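Long-range contact in transcriptional regulator, TetR family (Vibrio parahaemolyticus, PDB 3HE0), which probably binds cis-regulatory DNA as a dimeric transcription factor of the TetR family: residues A[90-95]-A[158-163]. Residues are numbered along the deposited sequence; the frame is centred on the assembly and turned at random.
Sequences TMWLNI and LSFEAS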
ATOM      1  N   THR A  90      -6.403  -6.595  18.811  1.00 24.20           N
ATOM      2  CA  THR A  90      -7.321  -5.481  18.740  1.00 23.83           C
ATOM      3  C   THR A  90      -6.922  -4.525  17.611  1.00 24.65           C
ATOM      4  O   THR A  90      -7.731  -4.184  16.751  1.00 24.59           O
ATOM      5  CB  THR A  90      -7.401  -4.705  20.096  1.00 23.78           C
ATOM      6  OG1 THR A  90      -7.742  -5.615  21.144  1.00 23.96           O
ATOM      7  CG2 THR A  90      -8.447  -3.609  20.059  1.00 20.85           C
HETATM    8  N   MSE A  91      -5.668  -4.098  17.626  1.00 25.58           N
HETATM    9  CA  MSE A  91      -5.169  -3.154  16.643  1.00 26.45           C
HETATM   10  C   MSE A  91      -5.222  -3.767  15.249  1.00 25.66           C
HETATM   11  O   MSE A  91      -5.571  -3.087  14.289  1.00 25.57           O
HETATM   12  CB  MSE A  91      -3.734  -2.740  16.974  1.00 26.86           C
HETATM   13  CG  MSE A  91      -3.652  -1.862  18.201  1.00 30.92           C
HETATM   14 SE   MSE A  91      -1.806  -1.492  18.687  1.00 41.00          SE
HETATM   15  CE  MSE A  91      -2.147  -0.291  20.187  1.00 39.47           C
ATOM     16  N   TRP A  92      -4.890  -5.050  15.145  1.00 25.06           N
ATOM     17  CA  TRP A  92      -4.893  -5.735  13.844  1.00 24.54           C
ATOM     18  C   TRP A  92      -6.299  -5.642  13.265  1.00 24.82           C
ATOM     19  O   TRP A  92      -6.475  -5.321  12.105  1.00 24.39           O
ATOM     20  CB  TRP A  92      -4.464  -7.197  14.020  1.00 24.03           C
ATOM     21  CG  TRP A  92      -4.060  -7.893  12.783  1.00 22.93           C
ATOM     22  CD1 TRP A  92      -2.782  -8.225  12.395  1.00 23.27           C
ATOM     23  CD2 TRP A  92      -4.925  -8.380  11.756  1.00 21.24           C
ATOM     24  NE1 TRP A  92      -2.812  -8.883  11.188  1.00 21.39           N
ATOM     25  CE2 TRP A  92      -4.120  -8.992  10.784  1.00 20.40           C
ATOM     26  CE3 TRP A  92      -6.308  -8.374  11.576  1.00 21.29           C
ATOM     27  CZ2 TRP A  92      -4.651  -9.554   9.642  1.00 20.95           C
ATOM     28  CZ3 TRP A  92      -6.825  -8.948  10.444  1.00 22.15           C
ATOM     29  CH2 TRP A  92      -5.999  -9.529   9.492  1.00 19.48           C
ATOM     30  N   LEU A  93      -7.303  -5.907  14.094  1.00 25.40           N
ATOM     31  CA  LEU A  93      -8.709  -5.880  13.660  1.00 26.07           C
ATOM     32  C   LEU A  93      -9.213  -4.461  13.420  1.00 26.20           C
ATOM     33  O   LEU A  93     -10.013  -4.220  12.518  1.00 26.76           O
ATOM     34  CB  LEU A  93      -9.616  -6.586  14.673  1.00 25.80           C
ATOM     35  CG  LEU A  93      -9.567  -8.115  14.612  1.00 26.81           C
ATOM     36  CD1 LEU A  93     -10.404  -8.729  15.745  1.00 25.63           C
ATOM     37  CD2 LEU A  93     -10.052  -8.639  13.258  1.00 25.86           C
ATOM     38  N   ASN A  94      -8.750  -3.506  14.213  1.00 26.56           N
ATOM     39  CA  ASN A  94      -9.038  -2.103  13.887  1.00 26.79           C
ATOM     40  C   ASN A  94      -8.484  -1.764  12.493  1.00 26.89           C
ATOM     41  O   ASN A  94      -9.107  -1.033  11.714  1.00 27.80           O
ATOM     42  CB  ASN A  94      -8.435  -1.137  14.931  1.00 26.71           C
ATOM     43  CG  ASN A  94      -9.130  -1.210  16.290  1.00 26.71           C
ATOM     44  OD1 ASN A  94     -10.269  -1.618  16.379  1.00 23.43           O
ATOM     45  ND2 ASN A  94      -8.427  -0.804  17.359  1.00 26.67           N
ATOM     46  N   ILE A  95      -7.295  -2.263  12.178  1.00 26.77           N
ATOM     47  CA  ILE A  95      -6.718  -1.951  10.872  1.00 26.69           C
ATOM     48  C   ILE A  95      -7.610  -2.564   9.798  1.00 26.44           C
ATOM     49  O   ILE A  95      -7.897  -1.922   8.811  1.00 26.14           O
ATOM     50  CB  ILE A  95      -5.239  -2.416  10.715  1.00 26.55           C
ATOM     51  CG1 ILE A  95      -4.313  -1.567  11.578  1.00 26.90           C
ATOM     52  CG2 ILE A  95      -4.774  -2.327   9.221  1.00 26.44           C
ATOM     53  CD1 ILE A  95      -2.921  -2.229  11.819  1.00 26.65           C
ATOM     54  N   LEU A 158       6.246  -5.977   9.105  1.00 21.69           N
ATOM     55  CA  LEU A 158       6.063  -7.420   8.993  1.00 21.58           C
ATOM     56  C   LEU A 158       4.686  -7.913   9.424  1.00 23.20           C
ATOM     57  O   LEU A 158       4.301  -9.038   9.082  1.00 23.35           O
ATOM     58  CB  LEU A 158       7.101  -8.127   9.849  1.00 21.30           C
ATOM     59  CG  LEU A 158       8.535  -8.097   9.345  1.00 19.88           C
ATOM     60  CD1 LEU A 158       9.430  -8.337  10.576  1.00 18.40           C
ATOM     61  CD2 LEU A 158       8.780  -9.065   8.154  1.00 13.48           C
ATOM     62  N   SER A 159       3.939  -7.067  10.138  1.00 24.07           N
ATOM     63  CA  SER A 159       2.727  -7.487  10.801  1.00 25.12           C
ATOM     64  C   SER A 159       1.550  -6.551  10.418  1.00 26.21           C
ATOM     65  O   SER A 159       0.868  -6.781   9.404  1.00 27.21           O
ATOM     66  CB  SER A 159       2.968  -7.566  12.314  1.00 24.65           C
ATOM     67  OG  SER A 159       3.337  -6.317  12.865  1.00 25.16           O
ATOM     68  N   PHE A 160       1.365  -5.469  11.162  1.00 26.28           N
ATOM     69  CA  PHE A 160       0.302  -4.520  10.866  1.00 26.83           C
ATOM     70  C   PHE A 160       0.285  -4.022   9.429  1.00 28.67           C
ATOM     71  O   PHE A 160      -0.741  -4.134   8.760  1.00 28.82           O
ATOM     72  CB  PHE A 160       0.374  -3.323  11.818  1.00 26.07           C
ATOM     73  CG  PHE A 160       0.164  -3.684  13.262  1.00 24.05           C
ATOM     74  CD1 PHE A 160      -0.858  -4.558  13.644  1.00 22.45           C
ATOM     75  CD2 PHE A 160       0.977  -3.168  14.248  1.00 24.37           C
ATOM     76  CE1 PHE A 160      -1.078  -4.879  14.992  1.00 20.58           C
ATOM     77  CE2 PHE A 160       0.753  -3.499  15.613  1.00 24.23           C
ATOM     78  CZ  PHE A 160      -0.266  -4.359  15.967  1.00 20.81           C
ATOM     79  N   GLU A 161       1.400  -3.449   8.969  1.00 30.48           N
ATOM     80  CA  GLU A 161       1.431  -2.706   7.686  1.00 32.09           C
ATOM     81  C   GLU A 161       1.179  -3.650   6.541  1.00 31.99           C
ATOM     82  O   GLU A 161       0.634  -3.253   5.487  1.00 32.45           O
ATOM     83  CB  GLU A 161       2.748  -1.923   7.450  1.00 32.09           C
ATOM     84  CG  GLU A 161       2.787  -0.551   8.200  1.00 34.56           C
ATOM     85  CD  GLU A 161       4.203  -0.054   8.506  1.00 35.48           C
ATOM     86  OE1 GLU A 161       4.996   0.128   7.583  1.00 37.75           O
ATOM     87  OE2 GLU A 161       4.540   0.166   9.680  1.00 37.84           O
ATOM     88  N   ALA A 162       1.527  -4.899   6.751  1.00 32.05           N
ATOM     89  CA  ALA A 162       1.359  -5.867   5.684  1.00 32.27           C
ATOM     90  C   ALA A 162      -0.119  -6.200   5.561  1.00 31.40           C
ATOM     91  O   ALA A 162      -0.641  -6.252   4.448  1.00 31.76           O
ATOM     92  CB  ALA A 162       2.233  -7.120   5.907  1.00 31.97           C
ATOM     93  N   SER A 163      -0.796  -6.408   6.681  1.00 30.80           N
ATOM     94  CA  SER A 163      -2.249  -6.737   6.682  1.00 30.39           C
ATOM     95  C   SER A 163      -3.230  -5.563   6.276  1.00 29.10           C
ATOM     96  O   SER A 163      -4.415  -5.773   6.060  1.00 28.52           O
ATOM     97  CB  SER A 163      -2.625  -7.088   8.079  1.00 30.47           C
ATOM     98  OG  SER A 163      -2.626  -5.877   8.788  1.00 33.59           O
TER
HETATM   99  O   HOH W   1      -5.261  -5.789   9.185  1.00 38.04           O
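Apolar packing centres on Phe-160, whose ring reaches helix 84-97 between Met-91, Trp-92 and Ile-95. The methyl CD1 of Ile-95 presses on the root of the ring, 3.5 Å from Phe-160 CB, the two side chains crossing at about a right angle. Farther out, Phe-160 CE1 lies 3.9 Å from Met-91 CB and 3.8 Å from the backbone N of Trp-92. Beyond CG the chain of Met-91, present as selenomethionine, runs extended (chi2 175°), and its selenium makes an oblique Met-aromatic contact, SE lying 5.1 Å from the centroid of the Phe-160 ring. Ser-163 CB packs 3.6 Å from Trp-92 CZ2. Both helices belong to the all-helical C-terminal domain of this TetR-family protein, the part that in the family typically carries the ligand pocket and dimer interface; Glu-161 forms a salt bridge with Lys-169 of the second subunit. A glycerol, probably from the crystallisation liquor, lies about 4 Å from the Ile-95 side chain. Over one face of the Trp-92 indole lie Ser-163 OG, toward the rim, and water 1, over its centre. With chi1 at 73°, Ser-163 OG sits between its own backbone N and carbonyl carbon and donates a 2.6 Å bond to Phe-160 O. Water 1 donates to Ser-163 OG at 2.7 Å and more distantly to Trp-92 O, bridging the two helices. Leu-182, Ile-186 and Ser-189 of helix 179-193 also touch the Trp-92 side chain.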